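Local coordinates for cell division control protein 4 (Saccharomyces cerevisiae, PDB 3V7D) that recognises phosphorylated target proteins, among them the CDK inhibitor SIC1, as the substrate-binding F-box subunit of an SCF ubiquitin ligase, at residues I36-L39 with N44-K47; I144-S149 with F154-S159; L292-V297 with C302-S307. The protein carries 1 engineered substitution. All blocks are in the same frame, centred on the assembly; numbering follows the deposited sequence.

Interaction 1. Residues I36-L39 with N44-K47; sequences INSL and NWNK
Asn46 reaches across to the backbone of Leu39. Its ND2 donates to Leu39 O at 2.9 Å, and the bond is almost straight, with an N-H...O angle of 175°. The acceptor lies in the amide plane of Asn46, while the donor sits tilted from the carbonyl plane of Leu39. Asn46 CG is anti to the backbone N (chi1 -171°), which carries the amide across to that carbonyl. The same ND2 also packs against a methyl, 3.6 Å from Leu39 CD2. Trp45 makes the second touch with the benzene side of its indole. Ser38 CB meets the ring edge, in its plane, 3.7 Å from Trp45 CE3. Ser38 O approaches the same edge, also 3.7 Å from Trp45 CE3. Both touches lie in the F-box, where helix 32-39 packs against helix 43-49 after a short connection. All four touching residues are buried. A second shell fixes the polar ends. The other end of the Asn46 amide, OD1, accepts from Arg50 NH1, so the amide is held at both ends and its rotation is set. Trp45 NE1 bonds to Asp13 OD1, and Ser38 OG bonds to the backbone O of Asp34, one turn back in its own helix. The indole also rests on Ile15 and Thr16 of helix 14-17. Apolar side chains of another protein chain pack on Trp45 and Asn46.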
ATOM      1  N   ILE B  36     -16.239  12.158 -10.837  1.00 46.94           N
ATOM      2  CA  ILE B  36     -15.986  13.566 -10.532  1.00 42.25           C
ATOM      3  C   ILE B  36     -16.892  14.489 -11.338  1.00 47.15           C
ATOM      4  O   ILE B  36     -17.469  15.435 -10.796  1.00 50.09           O
ATOM      5  CB  ILE B  36     -14.506  13.946 -10.756  1.00 47.18           C
ATOM      6  CG1 ILE B  36     -13.635  13.267  -9.702  1.00 50.11           C
ATOM      7  CG2 ILE B  36     -14.313  15.458 -10.689  1.00 42.09           C
ATOM      8  CD1 ILE B  36     -14.140  13.485  -8.293  1.00 57.51           C
ATOM      9  N   ASN B  37     -17.021  14.211 -12.632  1.00 45.36           N
ATOM     10  CA  ASN B  37     -17.930  14.973 -13.478  1.00 46.49           C
ATOM     11  C   ASN B  37     -19.370  14.830 -13.008  1.00 47.39           C
ATOM     12  O   ASN B  37     -20.152  15.780 -13.060  1.00 45.30           O
ATOM     13  CB  ASN B  37     -17.816  14.531 -14.940  1.00 53.22           C
ATOM     14  CG  ASN B  37     -16.527  14.993 -15.590  1.00 59.52           C
ATOM     15  OD1 ASN B  37     -15.963  16.018 -15.213  1.00 60.11           O
ATOM     16  ND2 ASN B  37     -16.058  14.238 -16.579  1.00 59.74           N
ATOM     17  N   SER B  38     -19.717  13.634 -12.547  1.00 46.21           N
ATOM     18  CA  SER B  38     -21.082  13.349 -12.132  1.00 42.44           C
ATOM     19  C   SER B  38     -21.477  14.181 -10.914  1.00 42.83           C
ATOM     20  O   SER B  38     -22.638  14.555 -10.763  1.00 41.09           O
ATOM     21  CB  SER B  38     -21.254  11.854 -11.868  1.00 39.82           C
ATOM     22  OG  SER B  38     -21.082  11.119 -13.071  1.00 40.24           O
ATOM     23  N   LEU B  39     -20.496  14.487 -10.068  1.00 42.15           N
ATOM     24  CA  LEU B  39     -20.700  15.369  -8.921  1.00 42.81           C
ATOM     25  C   LEU B  39     -21.191  16.753  -9.331  1.00 44.07           C
ATOM     26  O   LEU B  39     -21.864  17.428  -8.555  1.00 45.24           O
ATOM     27  CB  LEU B  39     -19.408  15.505  -8.112  1.00 43.63           C
ATOM     28  CG  LEU B  39     -19.108  14.372  -7.134  1.00 43.79           C
ATOM     29  CD1 LEU B  39     -17.683  14.469  -6.618  1.00 43.37           C
ATOM     30  CD2 LEU B  39     -20.098  14.416  -5.984  1.00 46.19           C
ATOM     31  N   ASN B  44     -28.897  16.610  -6.650  1.00 44.63           N
ATOM     32  CA  ASN B  44     -29.292  15.255  -6.285  0.51 43.71           C
ATOM     33  C   ASN B  44     -28.209  14.223  -6.596  1.00 40.48           C
ATOM     34  O   ASN B  44     -27.946  13.318  -5.807  1.00 40.56           O
ATOM     35  CB  ASN B  44     -30.587  14.892  -7.009  0.51 46.03           C
ATOM     36  CG  ASN B  44     -31.572  16.045  -7.041  0.51 50.04           C
ATOM     37  OD1 ASN B  44     -31.370  17.031  -7.756  0.51 50.16           O
ATOM     38  ND2 ASN B  44     -32.644  15.928  -6.266  0.51 47.66           N
ATOM     39  N   TRP B  45     -27.599  14.354  -7.772  1.00 39.78           N
ATOM     40  CA  TRP B  45     -26.498  13.469  -8.139  1.00 35.64           C
ATOM     41  C   TRP B  45     -25.364  13.689  -7.150  1.00 35.42           C
ATOM     42  O   TRP B  45     -24.735  12.737  -6.675  1.00 36.42           O
ATOM     43  CB  TRP B  45     -25.999  13.750  -9.559  1.00 35.52           C
ATOM     44  CG  TRP B  45     -26.790  13.081 -10.655  1.00 40.04           C
ATOM     45  CD1 TRP B  45     -28.146  13.003 -10.760  1.00 42.52           C
ATOM     46  CD2 TRP B  45     -26.261  12.398 -11.801  1.00 39.76           C
ATOM     47  NE1 TRP B  45     -28.497  12.318 -11.901  1.00 47.02           N
ATOM     48  CE2 TRP B  45     -27.356  11.935 -12.556  1.00 43.87           C
ATOM     49  CE3 TRP B  45     -24.964  12.134 -12.260  1.00 38.49           C
ATOM     50  CZ2 TRP B  45     -27.198  11.227 -13.748  1.00 40.80           C
ATOM     51  CZ3 TRP B  45     -24.809  11.425 -13.445  1.00 36.19           C
ATOM     52  CH2 TRP B  45     -25.921  10.974 -14.169  1.00 37.28           C
ATOM     53  N   ASN B  46     -25.114  14.958  -6.843  1.00 37.17           N
ATOM     54  CA  ASN B  46     -24.063  15.331  -5.905  1.00 38.46           C
ATOM     55  C   ASN B  46     -24.309  14.668  -4.557  1.00 36.34           C
ATOM     56  O   ASN B  46     -23.394  14.106  -3.950  1.00 39.88           O
ATOM     57  CB  ASN B  46     -24.009  16.852  -5.748  1.00 38.51           C
ATOM     58  CG  ASN B  46     -22.801  17.318  -4.955  1.00 45.49           C
ATOM     59  OD1 ASN B  46     -22.849  17.427  -3.726  1.00 46.04           O
ATOM     60  ND2 ASN B  46     -21.712  17.609  -5.658  1.00 40.63           N
ATOM     61  N   LYS B  47     -25.561  14.718  -4.110  1.00 34.30           N
ATOM     62  CA  LYS B  47     -25.939  14.144  -2.823  1.00 43.06           C
ATOM     63  C   LYS B  47     -25.764  12.625  -2.829  1.00 42.12           C
ATOM     64  O   LYS B  47     -25.205  12.053  -1.892  1.00 38.78           O
ATOM     65  CB  LYS B  47     -27.383  14.516  -2.482  1.00 51.81           C
ATOM     66  CG  LYS B  47     -27.785  14.214  -1.044  1.00 65.16           C
ATOM     67  CD  LYS B  47     -29.283  14.404  -0.832  1.00 75.15           C
ATOM     68  CE  LYS B  47     -29.689  15.869  -0.902  1.00 82.58           C
ATOM     69  NZ  LYS B  47     -29.267  16.631   0.307  1.00 85.44           N
TER

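Interaction 2. Residues I144-S149 with F154-S159; sequences IRVYDS and FLLQLS
Val146 O takes two backbone N-H groups from the facing strand. Leu155 N donates at 2.9 Å to Val146 O, in the carbonyl plane, and Leu156 N adds a weak bond to the same oxygen. Leu155 and Leu156 thus both face Val146, which is a classic beta bulge. Val146 N returns a bond to Leu156 O. On the face that carries Arg145, Tyr147, Phe154 and Gln157, the guanidinium of Arg145 lies flat on the Phe154 ring. The planes are 13° apart and the centres 4.1 Å apart. Arg145 NH2 comes nearest, 3.3 Å from Phe154 CE1 and offset toward the ring rim. The Arg145 chain bends at chi3 (73°), which turns the guanidinium over the phenyl. Two more bonds fix its rotation. Arg145 NE donates to Tyr147 OH at 3.1 Å, in the guanidinium plane. Arg145 NH1 reaches Gln157 OE1 at 2.9 Å, from above the amide carbonyl plane. The two strands, 144-148 and 153-158, form the outer hairpin of a four-stranded antiparallel propeller blade. The first strand closes the curated WD 1 repeat. Phe154 also turns its edge toward the face of Tyr147 in a T-shaped pair, with centroids 5.9 Å apart. The Tyr147 hydroxyl is bonded as well to Arg118 O, so the Arg145 group is anchored beyond the hairpin. On the other face, Val146 CG2 packs 3.8 Å from Leu156 CD1 and lies near Leu158 CD1. Ile144 and Leu158 meet through their CB atoms, and both touch Trp188 of strand 185-189. Leu155 CG lies 3.9 Å from Asp148 CB, and both Asp148 oxygens are bonded in the turn, to Ile150 N and Asn151 ND2.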
ATOM      1  N   ILE B 144      24.237  11.979  13.979  1.00 48.98           N
ATOM      2  CA  ILE B 144      22.885  11.754  13.495  1.00 43.60           C
ATOM      3  C   ILE B 144      22.308  13.103  13.090  1.00 44.63           C
ATOM      4  O   ILE B 144      22.305  14.044  13.884  1.00 45.64           O
ATOM      5  CB  ILE B 144      21.990  11.141  14.584  1.00 43.51           C
ATOM      6  CG1 ILE B 144      22.519   9.770  15.003  1.00 45.61           C
ATOM      7  CG2 ILE B 144      20.558  11.029  14.091  1.00 43.58           C
ATOM      8  CD1 ILE B 144      21.692   9.098  16.081  1.00 42.63           C
ATOM      9  N   ARG B 145      21.833  13.208  11.855  1.00 38.99           N
ATOM     10  CA  ARG B 145      21.272  14.468  11.387  1.00 38.52           C
ATOM     11  C   ARG B 145      19.773  14.357  11.166  1.00 40.13           C
ATOM     12  O   ARG B 145      19.283  13.360  10.638  1.00 44.52           O
ATOM     13  CB  ARG B 145      21.987  14.955  10.122  1.00 38.48           C
ATOM     14  CG  ARG B 145      23.450  15.328  10.359  1.00 41.16           C
ATOM     15  CD  ARG B 145      24.156  15.755   9.078  1.00 42.08           C
ATOM     16  NE  ARG B 145      23.743  17.080   8.616  1.00 44.66           N
ATOM     17  CZ  ARG B 145      24.271  18.221   9.051  1.00 43.82           C
ATOM     18  NH1 ARG B 145      25.225  18.206   9.968  1.00 41.09           N
ATOM     19  NH2 ARG B 145      23.843  19.382   8.574  1.00 48.28           N
ATOM     20  N   VAL B 146      19.053  15.391  11.586  1.00 39.20           N
ATOM     21  CA  VAL B 146      17.604  15.419  11.498  1.00 39.14           C
ATOM     22  C   VAL B 146      17.157  16.548  10.580  1.00 45.08           C
ATOM     23  O   VAL B 146      17.610  17.691  10.714  1.00 44.50           O
ATOM     24  CB  VAL B 146      16.963  15.619  12.886  1.00 44.17           C
ATOM     25  CG1 VAL B 146      15.447  15.561  12.788  1.00 46.04           C
ATOM     26  CG2 VAL B 146      17.481  14.574  13.869  1.00 42.38           C
ATOM     27  N   TYR B 147      16.262  16.224   9.651  1.00 38.16           N
ATOM     28  CA  TYR B 147      15.770  17.199   8.690  1.00 35.39           C
ATOM     29  C   TYR B 147      14.245  17.295   8.732  1.00 37.23           C
ATOM     30  O   TYR B 147      13.551  16.326   9.051  1.00 34.79           O
ATOM     31  CB  TYR B 147      16.199  16.823   7.269  1.00 36.18           C
ATOM     32  CG  TYR B 147      17.690  16.664   7.044  1.00 36.40           C
ATOM     33  CD1 TYR B 147      18.362  15.516   7.459  1.00 33.76           C
ATOM     34  CD2 TYR B 147      18.417  17.640   6.372  1.00 38.90           C
ATOM     35  CE1 TYR B 147      19.718  15.362   7.236  1.00 32.80           C
ATOM     36  CE2 TYR B 147      19.778  17.494   6.144  1.00 33.11           C
ATOM     37  CZ  TYR B 147      20.421  16.354   6.576  1.00 35.41           C
ATOM     38  OH  TYR B 147      21.772  16.205   6.350  1.00 38.24           O
ATOM     39  N   ASP B 148      13.741  18.476   8.393  1.00 34.97           N
ATOM     40  CA  ASP B 148      12.317  18.742   8.246  1.00 31.00           C
ATOM     41  C   ASP B 148      11.961  18.500   6.783  1.00 37.20           C
ATOM     42  O   ASP B 148      12.468  19.189   5.905  1.00 34.99           O
ATOM     43  CB  ASP B 148      12.060  20.205   8.622  1.00 33.95           C
ATOM     44  CG  ASP B 148      10.595  20.605   8.540  1.00 42.88           C
ATOM     45  OD1 ASP B 148       9.808  19.967   7.814  1.00 44.64           O
ATOM     46  OD2 ASP B 148      10.234  21.598   9.206  1.00 53.59           O
ATOM     47  N   SER B 149      11.090  17.533   6.510  1.00 38.54           N
ATOM     48  CA  SER B 149      10.756  17.210   5.121  1.00 38.53           C
ATOM     49  C   SER B 149       9.671  18.118   4.542  1.00 38.99           C
ATOM     50  O   SER B 149       9.484  18.174   3.326  1.00 40.32           O
ATOM     51  CB  SER B 149      10.360  15.736   4.969  1.00 36.33           C
ATOM     52  OG  SER B 149       9.311  15.387   5.856  1.00 38.35           O
ATOM     53  N   PHE B 154      17.548  21.548   7.098  1.00 37.84           N
ATOM     54  CA  PHE B 154      18.233  20.905   8.216  1.00 39.53           C
ATOM     55  C   PHE B 154      17.686  21.437   9.544  1.00 41.12           C
ATOM     56  O   PHE B 154      17.453  22.635   9.683  1.00 43.53           O
ATOM     57  CB  PHE B 154      19.739  21.170   8.098  1.00 35.65           C
ATOM     58  CG  PHE B 154      20.525  20.861   9.346  1.00 37.93           C
ATOM     59  CD1 PHE B 154      20.769  19.552   9.722  1.00 31.58           C
ATOM     60  CD2 PHE B 154      21.048  21.885  10.124  1.00 38.46           C
ATOM     61  CE1 PHE B 154      21.502  19.270  10.855  1.00 38.71           C
ATOM     62  CE2 PHE B 154      21.781  21.611  11.259  1.00 41.58           C
ATOM     63  CZ  PHE B 154      22.014  20.301  11.625  1.00 42.53           C
ATOM     64  N   LEU B 155      17.467  20.546  10.510  1.00 46.32           N
ATOM     65  CA  LEU B 155      16.949  20.943  11.822  1.00 49.65           C
ATOM     66  C   LEU B 155      18.035  20.986  12.888  1.00 49.79           C
ATOM     67  O   LEU B 155      18.318  22.036  13.461  1.00 51.89           O
ATOM     68  CB  LEU B 155      15.833  19.999  12.277  1.00 53.11           C
ATOM     69  CG  LEU B 155      14.430  20.323  11.771  1.00 60.17           C
ATOM     70  CD1 LEU B 155      13.420  19.347  12.351  1.00 64.66           C
ATOM     71  CD2 LEU B 155      14.063  21.760  12.123  1.00 59.67           C
ATOM     72  N   LEU B 156      18.632  19.832  13.161  1.00 46.98           N
ATOM     73  CA  LEU B 156      19.701  19.747  14.148  1.00 46.63           C
ATOM     74  C   LEU B 156      20.533  18.485  13.973  1.00 46.37           C
ATOM     75  O   LEU B 156      20.103  17.524  13.329  1.00 45.36           O
ATOM     76  CB  LEU B 156      19.145  19.832  15.580  1.00 51.89           C
ATOM     77  CG  LEU B 156      17.971  18.946  16.015  1.00 50.70           C
ATOM     78  CD1 LEU B 156      18.369  17.482  16.185  1.00 48.56           C
ATOM     79  CD2 LEU B 156      17.373  19.482  17.306  1.00 54.45           C
ATOM     80  N   GLN B 157      21.726  18.501  14.553  1.00 44.54           N
ATOM     81  CA  GLN B 157      22.599  17.339  14.552  1.00 47.44           C
ATOM     82  C   GLN B 157      22.652  16.740  15.950  1.00 49.52           C
ATOM     83  O   GLN B 157      22.865  17.449  16.932  1.00 48.58           O
ATOM     84  CB  GLN B 157      24.002  17.732  14.087  1.00 51.48           C
ATOM     85  CG  GLN B 157      25.025  16.610  14.141  1.00 50.03           C
ATOM     86  CD  GLN B 157      26.212  16.874  13.237  1.00 50.23           C
ATOM     87  OE1 GLN B 157      26.214  16.487  12.069  1.00 49.59           O
ATOM     88  NE2 GLN B 157      27.226  17.542  13.769  1.00 52.34           N
ATOM     89  N   LEU B 158      22.433  15.433  16.034  1.00 49.17           N
ATOM     90  CA  LEU B 158      22.512  14.725  17.305  1.00 54.04           C
ATOM     91  C   LEU B 158      23.877  14.062  17.465  1.00 53.56           C
ATOM     92  O   LEU B 158      24.205  13.118  16.745  1.00 51.11           O
ATOM     93  CB  LEU B 158      21.396  13.683  17.409  1.00 51.30           C
ATOM     94  CG  LEU B 158      19.978  14.250  17.501  1.00 49.81           C
ATOM     95  CD1 LEU B 158      18.939  13.152  17.357  1.00 45.07           C
ATOM     96  CD2 LEU B 158      19.794  14.990  18.815  1.00 57.69           C
ATOM     97  N   SER B 159      24.675  14.577  18.400  1.00 51.08           N
ATOM     98  CA  SER B 159      26.004  14.035  18.673  1.00 50.94           C
ATOM     99  C   SER B 159      26.038  13.363  20.038  1.00 49.77           C
ATOM    100  O   SER B 159      25.252  13.701  20.923  1.00 51.67           O
ATOM    101  CB  SER B 159      27.054  15.145  18.633  1.00 51.70           C
ATOM    102  OG  SER B 159      26.836  16.070  19.681  1.00 52.79           O
TER

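Interaction 3. Residues L292-V297 with C302-S307; sequences LIVWDV and CLYILS
A chi1 of 167° turns the sulfur of Cys302 away from its backbone N and carries it across to Ile293 of the facing strand. Ile293 CG2 is likewise turned away from its own N, and Cys302 SG lies 3.6 Å from Ile293 CG2. That methyl also sits over the centre of one face of the Trp295 indole, 3.3 Å above the plane. Cys302 SG is above the same face at a distance, 5.4 Å from the centroid of the six-membered ring of Trp295. Cys302 CB touches the ring more directly, 3.9 Å from Trp295 CZ3. Outside the hairpin, Trp295 NE1 is bonded to Ser285 OG, which holds the indole in place. Were Trp295 an alanine, Cys302 CB and the Ile293 methyl would probably lose the surface they pack on, and Ser285 OG its indole partner. On the other face, Val294 CG2 lies 4.1 Å from Leu306 CD1. The Leu292 and Leu306 side chains cross, with their CB atoms 4.0 Å apart. Leu292 and Leu306 both continue onto Cys325 of strand 324-329. The backbones run antiparallel, at 164°. Leu306 N donates to Leu292 O at 2.7 Å, and Val294 N to Tyr304 O. Val294 O receives Leu303 N at 2.8 Å, nearly along the C=O axis, and a weak bond from Tyr304 N. Leu303 and Tyr304 thus share Val294 in a classic beta bulge. Leu303 CD1 also rests on Asp296 CB, while Asp296 OD1 accepts from Ala298 N and Gln299 N in the turn. This is the outer hairpin of a WD40 propeller blade, the third strand, 292-296, ending the curated WD 4 repeat with the Trp-Asp pair that names the family.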
ATOM      1  N   LEU B 292      18.625 -18.364  10.439  1.00 50.86           N
ATOM      2  CA  LEU B 292      17.774 -17.374  11.074  1.00 50.14           C
ATOM      3  C   LEU B 292      17.147 -17.973  12.320  1.00 50.43           C
ATOM      4  O   LEU B 292      16.976 -19.188  12.414  1.00 49.63           O
ATOM      5  CB  LEU B 292      16.674 -16.900  10.128  1.00 45.11           C
ATOM      6  CG  LEU B 292      17.124 -16.312   8.793  1.00 43.32           C
ATOM      7  CD1 LEU B 292      17.060 -17.372   7.705  1.00 38.22           C
ATOM      8  CD2 LEU B 292      16.261 -15.122   8.446  1.00 39.47           C
ATOM      9  N   ILE B 293      16.807 -17.119  13.277  1.00 45.12           N
ATOM     10  CA  ILE B 293      16.101 -17.579  14.462  1.00 49.32           C
ATOM     11  C   ILE B 293      14.833 -16.763  14.677  1.00 50.64           C
ATOM     12  O   ILE B 293      14.843 -15.537  14.552  1.00 54.51           O
ATOM     13  CB  ILE B 293      16.994 -17.528  15.725  1.00 47.86           C
ATOM     14  CG1 ILE B 293      18.232 -18.408  15.537  1.00 46.25           C
ATOM     15  CG2 ILE B 293      16.217 -17.996  16.937  1.00 47.71           C
ATOM     16  CD1 ILE B 293      19.124 -18.495  16.765  1.00 49.16           C
ATOM     17  N   VAL B 294      13.739 -17.457  14.972  1.00 45.60           N
ATOM     18  CA  VAL B 294      12.484 -16.805  15.314  1.00 47.39           C
ATOM     19  C   VAL B 294      12.358 -16.762  16.828  1.00 50.92           C
ATOM     20  O   VAL B 294      12.307 -17.802  17.481  1.00 58.06           O
ATOM     21  CB  VAL B 294      11.281 -17.558  14.732  1.00 48.17           C
ATOM     22  CG1 VAL B 294       9.994 -16.797  15.015  1.00 45.87           C
ATOM     23  CG2 VAL B 294      11.463 -17.777  13.239  1.00 46.75           C
ATOM     24  N   TRP B 295      12.316 -15.557  17.385  1.00 48.27           N
ATOM     25  CA  TRP B 295      12.306 -15.389  18.833  1.00 50.71           C
ATOM     26  C   TRP B 295      10.933 -14.993  19.364  1.00 55.27           C
ATOM     27  O   TRP B 295      10.120 -14.409  18.647  1.00 54.41           O
ATOM     28  CB  TRP B 295      13.318 -14.324  19.254  1.00 52.51           C
ATOM     29  CG  TRP B 295      14.712 -14.529  18.741  1.00 55.00           C
ATOM     30  CD1 TRP B 295      15.247 -14.019  17.591  1.00 52.76           C
ATOM     31  CD2 TRP B 295      15.758 -15.276  19.372  1.00 58.26           C
ATOM     32  NE1 TRP B 295      16.558 -14.411  17.465  1.00 53.09           N
ATOM     33  CE2 TRP B 295      16.896 -15.181  18.548  1.00 58.69           C
ATOM     34  CE3 TRP B 295      15.840 -16.022  20.552  1.00 62.75           C
ATOM     35  CZ2 TRP B 295      18.100 -15.807  18.863  1.00 62.84           C
ATOM     36  CZ3 TRP B 295      17.037 -16.641  20.864  1.00 65.12           C
ATOM     37  CH2 TRP B 295      18.150 -16.532  20.022  1.00 66.68           C
ATOM     38  N   ASP B 296      10.692 -15.312  20.631  1.00 60.72           N
ATOM     39  CA  ASP B 296       9.522 -14.828  21.353  1.00 64.67           C
ATOM     40  C   ASP B 296      10.026 -13.920  22.468  1.00 69.37           C
ATOM     41  O   ASP B 296      10.399 -14.392  23.540  1.00 76.79           O
ATOM     42  CB  ASP B 296       8.726 -16.000  21.935  1.00 67.92           C
ATOM     43  CG  ASP B 296       7.384 -15.576  22.520  1.00 70.30           C
ATOM     44  OD1 ASP B 296       7.307 -14.511  23.166  1.00 71.09           O
ATOM     45  OD2 ASP B 296       6.399 -16.320  22.336  1.00 74.21           O
ATOM     46  N   VAL B 297      10.032 -12.617  22.212  1.00 66.86           N
ATOM     47  CA  VAL B 297      10.638 -11.663  23.134  1.00 67.14           C
ATOM     48  C   VAL B 297       9.803 -11.427  24.388  1.00 71.84           C
ATOM     49  O   VAL B 297      10.215 -10.695  25.286  1.00 75.56           O
ATOM     50  CB  VAL B 297      10.920 -10.321  22.446  1.00 63.16           C
ATOM     51  CG1 VAL B 297      11.883 -10.522  21.288  1.00 56.54           C
ATOM     52  CG2 VAL B 297       9.620  -9.688  21.970  1.00 64.23           C
ATOM     53  N   CYS B 302      13.884 -19.077  22.104  1.00 69.32           N
ATOM     54  CA  CYS B 302      13.973 -19.430  20.696  1.00 60.65           C
ATOM     55  C   CYS B 302      12.805 -20.330  20.314  1.00 60.35           C
ATOM     56  O   CYS B 302      12.532 -21.318  20.990  1.00 65.62           O
ATOM     57  CB  CYS B 302      15.299 -20.136  20.411  1.00 54.80           C
ATOM     58  SG  CYS B 302      15.376 -20.948  18.798  1.00 66.76           S
ATOM     59  N   LEU B 303      12.114 -19.980  19.234  1.00 56.31           N
ATOM     60  CA  LEU B 303      10.978 -20.768  18.762  1.00 57.05           C
ATOM     61  C   LEU B 303      11.406 -21.716  17.653  1.00 60.83           C
ATOM     62  O   LEU B 303      11.123 -22.913  17.702  1.00 68.40           O
ATOM     63  CB  LEU B 303       9.854 -19.859  18.261  1.00 60.56           C
ATOM     64  CG  LEU B 303       9.111 -19.034  19.313  1.00 66.42           C
ATOM     65  CD1 LEU B 303       8.044 -18.169  18.657  1.00 62.78           C
ATOM     66  CD2 LEU B 303       8.495 -19.948  20.365  1.00 67.57           C
ATOM     67  N   TYR B 304      12.087 -21.172  16.652  1.00 58.50           N
ATOM     68  CA  TYR B 304      12.574 -21.975  15.541  1.00 54.71           C
ATOM     69  C   TYR B 304      13.971 -21.555  15.120  1.00 55.34           C
ATOM     70  O   TYR B 304      14.370 -20.405  15.294  1.00 57.98           O
ATOM     71  CB  TYR B 304      11.642 -21.857  14.335  1.00 47.60           C
ATOM     72  CG  TYR B 304      10.203 -22.223  14.602  1.00 54.14           C
ATOM     73  CD1 TYR B 304       9.828 -23.546  14.813  1.00 58.60           C
ATOM     74  CD2 TYR B 304       9.213 -21.249  14.620  1.00 57.08           C
ATOM     75  CE1 TYR B 304       8.506 -23.884  15.048  1.00 61.23           C
ATOM     76  CE2 TYR B 304       7.892 -21.576  14.854  1.00 62.15           C
ATOM     77  CZ  TYR B 304       7.543 -22.894  15.069  1.00 64.98           C
ATOM     78  OH  TYR B 304       6.228 -23.220  15.301  1.00 68.37           O
ATOM     79  N   ILE B 305      14.710 -22.504  14.563  1.00 53.70           N
ATOM     80  CA  ILE B 305      15.951 -22.198  13.881  1.00 52.14           C
ATOM     81  C   ILE B 305      15.753 -22.551  12.419  1.00 55.35           C
ATOM     82  O   ILE B 305      15.446 -23.696  12.084  1.00 52.22           O
ATOM     83  CB  ILE B 305      17.131 -22.994  14.440  1.00 53.02           C
ATOM     84  CG1 ILE B 305      17.293 -22.725  15.938  1.00 60.38           C
ATOM     85  CG2 ILE B 305      18.401 -22.639  13.688  1.00 48.85           C
ATOM     86  CD1 ILE B 305      18.419 -23.511  16.588  1.00 62.95           C
ATOM     87  N   LEU B 306      15.911 -21.557  11.554  1.00 52.58           N
ATOM     88  CA  LEU B 306      15.690 -21.747  10.132  1.00 50.63           C
ATOM     89  C   LEU B 306      17.010 -22.046   9.427  1.00 49.97           C
ATOM     90  O   LEU B 306      17.793 -21.140   9.126  1.00 50.17           O
ATOM     91  CB  LEU B 306      15.011 -20.510   9.541  1.00 49.99           C
ATOM     92  CG  LEU B 306      13.752 -20.052  10.289  1.00 48.00           C
ATOM     93  CD1 LEU B 306      13.089 -18.873   9.584  1.00 42.94           C
ATOM     94  CD2 LEU B 306      12.762 -21.207  10.466  1.00 44.61           C
ATOM     95  N   SER B 307      17.247 -23.328   9.175  1.00 43.02           N
ATOM     96  CA  SER B 307      18.496 -23.784   8.580  1.00 49.94           C
ATOM     97  C   SER B 307      18.261 -24.238   7.151  1.00 46.57           C
ATOM     98  O   SER B 307      17.188 -24.743   6.824  1.00 47.46           O
ATOM     99  CB  SER B 307      19.073 -24.952   9.387  1.00 57.61           C
ATOM    100  OG  SER B 307      19.120 -24.646  10.768  1.00 65.59           O
TER

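Overall arrangement
Interaction 1 is helical and lies in the F-box. Interactions 2 and 3 are outer hairpins of two propeller blades. Interaction 1 is about 46 Å from interaction 2 and 55 Å from interaction 3, centre to centre. The hairpins have equivalent registers, each with a bulge at the matching place, but differ in chemistry on one face. Interaction 2 has a polar and aromatic cluster there, while interaction 3 has sulfur, methyl and indole. Interaction 1 is wholly buried and small, with a single side-chain bond. Interaction 2 is partly buried and interaction 3 more so; no two contacts share a helix or strand. Each hairpin buries more than twice as much, though its last strand stays partly exposed.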